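Local coordinates for NanU sialic acid binding protein (Bacteroides fragilis, PDB 4L7T) that binds sialic acid with high affinity and, as an outer-membrane member of the SusD family, probably works together with the transporter NanO, at residues A[23-28]-A[110-115]; A[94-99]-A[140-145]; A[249-254]-A[418-423]. One frame throughout, in Å; residues are numbered along the deposited sequence.

Contact 1 (A[23-28]-A[110-115])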
loop_
_atom_site.group_PDB
_atom_site.type_symbol
_atom_site.label_atom_id
_atom_site.label_comp_id
_atom_site.label_asym_id
_atom_site.label_seq_id
_atom_site.Cartn_x
_atom_site.Cartn_y
_atom_site.Cartn_z
ATOM N N SER A 23 22.166 -23.085 -13.651
ATOM C CA SER A 23 21.499 -22.447 -12.504
ATOM C C SER A 23 21.807 -20.953 -12.487
ATOM O O SER A 23 22.816 -20.494 -13.067
ATOM C CB SER A 23 21.996 -23.028 -11.182
ATOM O OG SER A 23 21.949 -22.021 -10.152
ATOM N N ILE A 24 20.974 -20.199 -11.771
ATOM C CA ILE A 24 21.206 -18.766 -11.733
ATOM C C ILE A 24 22.358 -18.352 -10.788
ATOM O O ILE A 24 22.800 -17.190 -10.835
ATOM C CB ILE A 24 19.920 -17.978 -11.402
ATOM C CG1 ILE A 24 19.451 -18.314 -9.988
ATOM C CG2 ILE A 24 18.865 -18.126 -12.542
ATOM C CD1 ILE A 24 18.161 -17.484 -9.608
ATOM N N ALA A 25 22.859 -19.263 -9.961
ATOM C CA ALA A 25 23.958 -18.968 -9.055
ATOM C C ALA A 25 25.369 -19.291 -9.686
ATOM O O ALA A 25 26.456 -19.018 -9.059
ATOM C CB ALA A 25 23.774 -19.681 -7.742
ATOM N N ASP A 26 25.311 -19.783 -10.915
ATOM C CA ASP A 26 26.534 -20.189 -11.665
ATOM C C ASP A 26 27.359 -18.901 -11.868
ATOM O O ASP A 26 26.781 -17.856 -12.251
ATOM C CB ASP A 26 26.206 -20.815 -13.044
ATOM C CG ASP A 26 25.566 -22.257 -12.959
ATOM O OD1 ASP A 26 25.577 -22.910 -11.878
ATOM O OD2 ASP A 26 25.089 -22.706 -14.031
ATOM N N SER A 27 28.682 -19.023 -11.727
ATOM C CA SER A 27 29.575 -17.831 -11.737
ATOM C C SER A 27 29.541 -16.982 -12.989
ATOM O O SER A 27 29.753 -15.783 -12.881
ATOM C CB SER A 27 30.992 -18.185 -11.331
ATOM O OG SER A 27 30.918 -18.735 -10.023
ATOM N N ASN A 28 29.249 -17.591 -14.149
ATOM C CA ASN A 28 29.243 -16.874 -15.432
ATOM C C ASN A 28 28.159 -15.838 -15.514
ATOM O O ASN A 28 28.143 -15.014 -16.436
ATOM C CB ASN A 28 29.203 -17.864 -16.629
ATOM C CG ASN A 28 28.063 -18.919 -16.510
ATOM O OD1 ASN A 28 28.021 -19.755 -15.584
ATOM N ND2 ASN A 28 27.143 -18.851 -17.429
ATOM N N ILE A 110 22.433 -10.525 -2.245
ATOM C CA ILE A 110 23.247 -10.122 -1.150
ATOM C C ILE A 110 24.575 -10.879 -1.066
ATOM O O ILE A 110 25.622 -10.240 -0.865
ATOM C CB ILE A 110 22.473 -10.175 0.198
ATOM C CG1 ILE A 110 21.389 -9.097 0.127
ATOM C CG2 ILE A 110 23.413 -10.014 1.354
ATOM C CD1 ILE A 110 20.361 -9.184 1.327
ATOM N N ALA A 111 24.533 -12.235 -1.166
ATOM C CA ALA A 111 25.779 -13.009 -1.059
ATOM C C ALA A 111 26.651 -12.684 -2.286
ATOM O O ALA A 111 27.849 -12.488 -2.133
ATOM C CB ALA A 111 25.477 -14.524 -1.044
ATOM N N LYS A 112 26.063 -12.569 -3.455
ATOM C CA LYS A 112 26.912 -12.368 -4.680
ATOM C C LYS A 112 27.585 -10.997 -4.608
ATOM O O LYS A 112 28.803 -10.843 -4.950
ATOM C CB LYS A 112 26.146 -12.472 -5.997
ATOM C CG LYS A 112 25.705 -13.943 -6.359
ATOM C CD LYS A 112 26.897 -14.925 -6.475
ATOM C CE LYS A 112 26.396 -16.255 -7.043
ATOM N NZ LYS A 112 27.561 -17.249 -7.241
ATOM N N THR A 113 26.826 -9.996 -4.150
ATOM C CA THR A 113 27.413 -8.652 -4.009
ATOM C C THR A 113 28.431 -8.566 -2.933
ATOM O O THR A 113 29.453 -7.846 -3.110
ATOM C CB THR A 113 26.221 -7.668 -3.747
ATOM O OG1 THR A 113 25.318 -7.793 -4.824
ATOM C CG2 THR A 113 26.714 -6.193 -3.717
ATOM N N LYS A 114 28.234 -9.210 -1.801
ATOM C CA LYS A 114 29.294 -9.214 -0.794
ATOM C C LYS A 114 30.616 -9.887 -1.263
ATOM O O LYS A 114 31.698 -9.501 -0.802
ATOM C CB LYS A 114 28.847 -9.828 0.542
ATOM C CG LYS A 114 27.773 -8.992 1.260
ATOM C CD LYS A 114 27.348 -9.723 2.512
ATOM C CE LYS A 114 26.560 -8.835 3.471
ATOM N NZ LYS A 114 27.161 -7.471 3.824
ATOM N N GLU A 115 30.496 -10.832 -2.198
ATOM C CA GLU A 115 31.632 -11.671 -2.654
ATOM C C GLU A 115 32.357 -11.144 -3.897
ATOM O O GLU A 115 33.398 -11.688 -4.286
ATOM C CB GLU A 115 31.110 -13.082 -3.077
ATOM C CG GLU A 115 30.617 -13.901 -1.885
ATOM C CD GLU A 115 29.664 -15.108 -2.241
ATOM O OE1 GLU A 115 29.378 -15.371 -3.452
ATOM O OE2 GLU A 115 29.177 -15.759 -1.266
HETATM O O HOH W 1 30.096 -16.231 -8.566
#
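A single long side chain makes this surface contact: Lys-112, close to the C-terminal end of helix 99-115, reaches out to the turn that precedes helix 33-48 and binds the backbone carbonyl of Ala-25. The ammonium nitrogen NZ donates to Ala-25 O over 2.8 Å. It approaches at a C=O...N angle of 143° and tilts modestly, by 18°, from the carbonyl plane. The lysine turns once, at chi2 (-59°), and is extended from there on, which carries its tip well clear of the helix. CE travels with NZ and lies 3.4 Å from Ala-25 O, while the methyl group CB of Ala-25 flanks the same carbon at 4.4 Å.

The acceptor is presented by a type I beta turn from Ser-23 to Asp-26, tightened by an ST turn in which Ser-23 OG accepts from Ala-25 N at 2.9 Å. Asp-26 closes the loop from the other end, its OD2 receiving Ser-23 N at 3.0 Å from above the carboxylate plane. The turn's own backbone bond, Asp-26 N to Ser-23 O, is weak, so these two side-chain bonds probably contribute much to its shape.

NZ has a further partner in a water 3.0 Å away, which accepts from it and is also hydrogen-bonded to Ser-27 OG. Trp-30 joins both sides: its ring makes a cation-pi contact with Lys-112, and its NE1 binds Ile-24 O. Phe-36 of helix 33-48 packs on the lysine as well.

Contact 2 (A[94-99]-A[140-145])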
loop_
_atom_site.group_PDB
_atom_site.type_symbol
_atom_site.label_atom_id
_atom_site.label_comp_id
_atom_site.label_asym_id
_atom_site.label_seq_id
_atom_site.Cartn_x
_atom_site.Cartn_y
_atom_site.Cartn_z
ATOM N N SER A 94 -2.723 -17.041 0.385
ATOM C CA SER A 94 -1.990 -18.270 0.708
ATOM C C SER A 94 -0.504 -18.061 0.641
ATOM O O SER A 94 -0.048 -17.079 0.036
ATOM C CB SER A 94 -2.306 -19.361 -0.342
ATOM O OG SER A 94 -3.693 -19.656 -0.333
ATOM N N ASN A 95 0.235 -19.011 1.220
ATOM C CA ASN A 95 1.687 -19.183 1.037
ATOM C C ASN A 95 2.460 -17.869 1.388
ATOM O O ASN A 95 3.357 -17.489 0.652
ATOM C CB ASN A 95 1.990 -19.634 -0.440
ATOM C CG ASN A 95 1.066 -20.816 -0.924
ATOM O OD1 ASN A 95 0.589 -20.854 -2.087
ATOM N ND2 ASN A 95 0.876 -21.797 -0.032
ATOM N N PHE A 96 2.108 -17.219 2.503
ATOM C CA PHE A 96 2.795 -16.010 2.969
ATOM C C PHE A 96 2.900 -14.990 1.877
ATOM O O PHE A 96 3.939 -14.296 1.796
ATOM C CB PHE A 96 4.161 -16.330 3.631
ATOM C CG PHE A 96 4.043 -17.240 4.826
ATOM C CD1 PHE A 96 3.564 -16.757 6.069
ATOM C CD2 PHE A 96 4.333 -18.615 4.699
ATOM C CE1 PHE A 96 3.389 -17.568 7.147
ATOM C CE2 PHE A 96 4.103 -19.449 5.801
ATOM C CZ PHE A 96 3.675 -18.928 7.020
ATOM N N ALA A 97 1.854 -14.902 1.029
ATOM C CA ALA A 97 1.654 -13.890 -0.004
ATOM C C ALA A 97 2.746 -14.025 -1.095
ATOM O O ALA A 97 2.996 -13.080 -1.808
ATOM C CB ALA A 97 1.658 -12.403 0.614
ATOM N N GLY A 98 3.434 -15.190 -1.142
ATOM C CA GLY A 98 4.444 -15.380 -2.197
ATOM C C GLY A 98 5.743 -14.681 -1.838
ATOM O O GLY A 98 6.649 -14.611 -2.696
ATOM N N MET A 99 5.881 -14.196 -0.619
ATOM C CA MET A 99 7.050 -13.340 -0.259
ATOM C C MET A 99 8.388 -14.078 -0.166
ATOM O O MET A 99 9.418 -13.501 -0.505
ATOM C CB MET A 99 6.796 -12.495 0.980
ATOM C CG MET A 99 5.740 -11.467 0.688
ATOM S SD MET A 99 5.524 -10.274 2.020
ATOM C CE MET A 99 4.249 -9.400 1.192
ATOM N N PHE A 140 8.651 -6.956 7.104
ATOM C CA PHE A 140 7.730 -6.147 7.898
ATOM C C PHE A 140 6.251 -6.405 7.519
ATOM O O PHE A 140 5.414 -6.310 8.417
ATOM C CB PHE A 140 8.098 -4.648 7.723
ATOM C CG PHE A 140 7.325 -3.704 8.619
ATOM C CD1 PHE A 140 7.200 -3.920 9.974
ATOM C CD2 PHE A 140 6.795 -2.512 8.099
ATOM C CE1 PHE A 140 6.508 -2.990 10.822
ATOM C CE2 PHE A 140 6.061 -1.603 8.929
ATOM C CZ PHE A 140 5.893 -1.852 10.297
ATOM N N HIS A 141 5.942 -6.672 6.243
ATOM C CA HIS A 141 4.564 -7.201 5.857
ATOM C C HIS A 141 4.317 -8.514 6.586
ATOM O O HIS A 141 3.184 -8.694 7.156
ATOM C CB HIS A 141 4.404 -7.440 4.353
ATOM C CG HIS A 141 4.092 -6.223 3.599
ATOM N ND1 HIS A 141 2.842 -5.644 3.663
ATOM C CD2 HIS A 141 4.827 -5.487 2.713
ATOM C CE1 HIS A 141 2.813 -4.590 2.866
ATOM N NE2 HIS A 141 3.970 -4.519 2.214
ATOM N N LEU A 142 5.344 -9.392 6.651
ATOM C CA LEU A 142 5.146 -10.711 7.301
ATOM C C LEU A 142 4.911 -10.581 8.793
ATOM O O LEU A 142 4.041 -11.296 9.347
ATOM C CB LEU A 142 6.354 -11.669 7.067
ATOM C CG LEU A 142 6.430 -12.064 5.600
ATOM C CD1 LEU A 142 7.762 -12.867 5.482
ATOM C CD2 LEU A 142 5.226 -12.964 5.095
ATOM N N LEU A 143 5.604 -9.663 9.434
ATOM C CA LEU A 143 5.485 -9.491 10.838
ATOM C C LEU A 143 4.067 -8.972 11.184
ATOM O O LEU A 143 3.389 -9.463 12.109
ATOM C CB LEU A 143 6.518 -8.470 11.326
ATOM C CG LEU A 143 6.303 -7.969 12.742
ATOM C CD1 LEU A 143 6.673 -9.085 13.726
ATOM C CD2 LEU A 143 7.188 -6.652 12.979
ATOM N N ARG A 144 3.623 -7.945 10.455
ATOM C CA ARG A 144 2.351 -7.337 10.817
ATOM C C ARG A 144 1.170 -8.256 10.428
ATOM O O ARG A 144 0.045 -8.086 10.992
ATOM C CB ARG A 144 2.242 -6.025 10.057
ATOM C CG ARG A 144 3.150 -4.924 10.586
ATOM C CD ARG A 144 2.968 -3.623 9.796
ATOM N NE ARG A 144 3.463 -3.724 8.428
ATOM C CZ ARG A 144 3.334 -2.766 7.519
ATOM N NH1 ARG A 144 2.614 -1.658 7.757
ATOM N NH2 ARG A 144 3.845 -2.986 6.296
ATOM N N SER A 145 1.402 -9.187 9.498
ATOM C CA SER A 145 0.276 -10.012 8.934
ATOM C C SER A 145 0.233 -11.402 9.561
ATOM O O SER A 145 -0.869 -11.862 9.881
ATOM C CB SER A 145 0.503 -10.119 7.461
ATOM O OG SER A 145 0.230 -8.796 6.882
#
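Just before His-141, whose side chain meets Met-99 across this contact, the carbonyl oxygen of Phe-140 is gripped twice by Arg-144. The backbone N of Arg-144 takes it from one face of the carbonyl plane as part of helix 121-146; from the opposite face, Arg-144 NE donates to Phe-140 O at 3.2 Å, laying the guanidinium over the phenyl ring.

What helix 121-146 turns to residues 94-99 is mainly carbon. Met-99, extended beyond CG, crosses the imidazole side chain at about a right angle and sets its methyl CE 3.7 Å from His-141 CB. It runs antiparallel alongside Leu-142, SD lying 4.1 Å from Leu-142 CD2. That leucine methyl also reaches Phe-96, touching its CB at 3.8 Å. Residues 95 to 98 all have positive phi, a left-handed winding that leads into helix 99-115 and so joins the entry of one helix of this SusD fold to the flank of the next.

Both imidazole nitrogens are engaged elsewhere, ND1 with Tyr-472 OH and NE2 with Tyr-137 OH. Their hydrogen bonds fix the ring's rotation and satisfy its buried polar atoms, leaving CB and CG of His-141 to meet the methyl and sulfur of Met-99.

Contact 3 (A[249-254]-A[418-423])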
loop_
_atom_site.group_PDB
_atom_site.type_symbol
_atom_site.label_atom_id
_atom_site.label_comp_id
_atom_site.label_asym_id
_atom_site.label_seq_id
_atom_site.Cartn_x
_atom_site.Cartn_y
_atom_site.Cartn_z
ATOM N N LEU A 249 5.118 17.698 -2.786
ATOM C CA LEU A 249 3.723 17.436 -3.188
ATOM C C LEU A 249 3.346 17.933 -4.584
ATOM O O LEU A 249 3.575 19.116 -4.906
ATOM C CB LEU A 249 2.735 17.963 -2.143
ATOM C CG LEU A 249 2.908 17.402 -0.738
ATOM C CD1 LEU A 249 1.890 18.125 0.132
ATOM C CD2 LEU A 249 2.642 15.880 -0.694
ATOM N N GLN A 250 2.736 17.074 -5.406
ATOM C CA GLN A 250 2.136 17.561 -6.658
ATOM C C GLN A 250 0.994 18.582 -6.319
ATOM O O GLN A 250 0.193 18.355 -5.400
ATOM C CB GLN A 250 1.574 16.370 -7.444
ATOM C CG GLN A 250 2.647 15.465 -8.021
ATOM C CD GLN A 250 3.255 16.145 -9.291
ATOM O OE1 GLN A 250 4.355 16.643 -9.229
ATOM N NE2 GLN A 250 2.466 16.289 -10.373
ATOM N N ASP A 251 0.843 19.681 -7.098
ATOM C CA ASP A 251 -0.219 20.618 -6.866
ATOM C C ASP A 251 -1.578 19.935 -7.095
ATOM O O ASP A 251 -2.515 20.262 -6.373
ATOM C CB ASP A 251 -0.150 21.778 -7.906
ATOM C CG ASP A 251 0.920 22.776 -7.592
ATOM O OD1 ASP A 251 1.499 22.723 -6.497
ATOM O OD2 ASP A 251 1.183 23.645 -8.474
ATOM N N ASP A 252 -1.650 19.003 -8.060
ATOM C CA ASP A 252 -2.896 18.320 -8.464
ATOM C C ASP A 252 -2.861 16.881 -7.920
ATOM O O ASP A 252 -2.031 16.019 -8.364
ATOM C CB ASP A 252 -2.997 18.380 -9.991
ATOM C CG ASP A 252 -4.304 17.795 -10.565
ATOM O OD1 ASP A 252 -4.917 16.873 -9.979
ATOM O OD2 ASP A 252 -4.710 18.227 -11.691
ATOM N N PHE A 253 -3.724 16.628 -6.938
ATOM C CA PHE A 253 -3.796 15.247 -6.386
ATOM C C PHE A 253 -4.031 14.217 -7.489
ATOM O O PHE A 253 -3.369 13.205 -7.507
ATOM C CB PHE A 253 -4.916 15.190 -5.322
ATOM C CG PHE A 253 -5.104 13.797 -4.647
ATOM C CD1 PHE A 253 -4.323 13.418 -3.554
ATOM C CD2 PHE A 253 -6.105 12.917 -5.106
ATOM C CE1 PHE A 253 -4.516 12.189 -2.894
ATOM C CE2 PHE A 253 -6.322 11.685 -4.476
ATOM C CZ PHE A 253 -5.542 11.313 -3.342
ATOM N N SER A 254 -4.925 14.449 -8.450
ATOM C CA SER A 254 -5.107 13.413 -9.474
ATOM C C SER A 254 -3.874 13.082 -10.331
ATOM O O SER A 254 -3.715 11.934 -10.750
ATOM C CB SER A 254 -6.282 13.758 -10.373
ATOM O OG SER A 254 -5.918 14.886 -11.147
ATOM N N TYR A 418 -7.383 20.613 -0.737
ATOM C CA TYR A 418 -8.392 21.656 -0.945
ATOM C C TYR A 418 -8.006 22.689 -1.985
ATOM O O TYR A 418 -8.880 23.380 -2.515
ATOM C CB TYR A 418 -8.755 22.324 0.351
ATOM C CG TYR A 418 -9.459 21.450 1.343
ATOM C CD1 TYR A 418 -10.792 21.065 1.157
ATOM C CD2 TYR A 418 -8.769 20.964 2.453
ATOM C CE1 TYR A 418 -11.441 20.242 2.100
ATOM C CE2 TYR A 418 -9.411 20.132 3.452
ATOM C CZ TYR A 418 -10.764 19.783 3.252
ATOM O OH TYR A 418 -11.328 19.027 4.257
ATOM N N GLY A 419 -6.723 22.784 -2.325
ATOM C CA GLY A 419 -6.211 23.889 -3.160
ATOM C C GLY A 419 -5.789 25.075 -2.297
ATOM O O GLY A 419 -6.422 25.401 -1.325
ATOM N N LYS A 420 -4.688 25.731 -2.653
ATOM C CA LYS A 420 -4.138 26.756 -1.745
ATOM C C LYS A 420 -5.107 27.861 -1.391
ATOM O O LYS A 420 -5.246 28.222 -0.229
ATOM C CB LYS A 420 -2.894 27.371 -2.391
ATOM C CG LYS A 420 -1.723 26.380 -2.489
ATOM C CD LYS A 420 -0.691 26.885 -3.529
ATOM C CE LYS A 420 0.065 25.732 -4.215
ATOM N NZ LYS A 420 1.519 25.690 -3.948
ATOM N N GLU A 421 -5.714 28.459 -2.401
ATOM C CA GLU A 421 -6.603 29.606 -2.090
ATOM C C GLU A 421 -7.899 29.250 -1.373
ATOM O O GLU A 421 -8.283 29.913 -0.410
ATOM C CB GLU A 421 -6.942 30.395 -3.342
ATOM C CG GLU A 421 -5.794 31.138 -4.007
ATOM C CD GLU A 421 -6.330 32.131 -5.042
ATOM O OE1 GLU A 421 -7.547 32.051 -5.390
ATOM O OE2 GLU A 421 -5.545 32.997 -5.493
ATOM N N PHE A 422 -8.548 28.172 -1.850
ATOM C CA PHE A 422 -9.740 27.679 -1.147
ATOM C C PHE A 422 -9.436 27.316 0.308
ATOM O O PHE A 422 -10.188 27.593 1.254
ATOM C CB PHE A 422 -10.353 26.531 -1.966
ATOM C CG PHE A 422 -11.668 26.013 -1.400
ATOM C CD1 PHE A 422 -12.898 26.550 -1.852
ATOM C CD2 PHE A 422 -11.680 25.014 -0.427
ATOM C CE1 PHE A 422 -14.119 26.083 -1.313
ATOM C CE2 PHE A 422 -12.878 24.524 0.114
ATOM C CZ PHE A 422 -14.116 25.062 -0.325
ATOM N N PHE A 423 -8.302 26.642 0.544
ATOM C CA PHE A 423 -7.957 26.302 1.911
ATOM C C PHE A 423 -7.744 27.524 2.807
ATOM O O PHE A 423 -8.101 27.506 4.010
ATOM C CB PHE A 423 -6.691 25.457 1.906
ATOM C CG PHE A 423 -6.303 24.851 3.224
ATOM C CD1 PHE A 423 -7.124 23.922 3.878
ATOM C CD2 PHE A 423 -5.019 25.117 3.776
ATOM C CE1 PHE A 423 -6.748 23.355 5.042
ATOM C CE2 PHE A 423 -4.620 24.532 4.980
ATOM C CZ PHE A 423 -5.493 23.623 5.613
#
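Lys-420 extends toward Asp-251 from the first turn of helix 420-425, and its path explains how two exposed residues come together. From CB the chain continues through CG and CD in a nearly straight run, with chi2 at 162°; these three carbons come within touching distance of nothing in 249-254 and simply carry the chain across. CE is the first atom to arrive, lying 4.0 Å from Asp-251 OD1. The bend at the last torsion, where chi4 of -116° is nearly eclipsed, then turns NZ aside, so that the final bond gains almost nothing and NZ ends 3.9 Å from that same OD1. The ammonium thus faces one carboxylate oxygen in a long salt bridge, the two side chains crossing at a slant.

The lysine's starting point is set by a break between helices. Gly-419 follows helix 407-418 with a positive phi of 89° and also occupies the N-cap position of helix 420-425, at backbone angles that suit glycine. Helix 420-425 then begins at once, with Phe-423 N bonded to Gly-419 O at 2.9 Å. On the other side, Asp-251 belongs to the loop between helix 227-244 and strand 267-271.

Firmer ties between these parts of the SusD-family fold lie beside the ion pair. Arg-416 of helix 407-418 hydrogen-bonds to Gln-250 O, and the side chain of Phe-253 touches the same arginine. With its partners at this separation and both exposed, the salt bridge is probably a weak, screened attraction that adjusts readily, biasing where the lysine lies more than locking the two segments together.

In the fold
Contact 2 is the buried member of the set, whereas contacts 1 and 3 lie at the surface, with centres about 48 Å apart on opposite sides of the chain's centre. Contacts 1 and 2 share helix 99-115, used near its end in the first and at its entry in the second, and their segments alternate along the chain. Contact 3 follows later and holds different elements. The chemistry tracks location: methyl, sulfur and ring carbons meet in the interior, while at the surface a lysine extends to a neighbouring loop. One lysine secures a short bond to a backbone carbonyl, with water and an aromatic ring in support; the other has only a distant carboxylate across its contact.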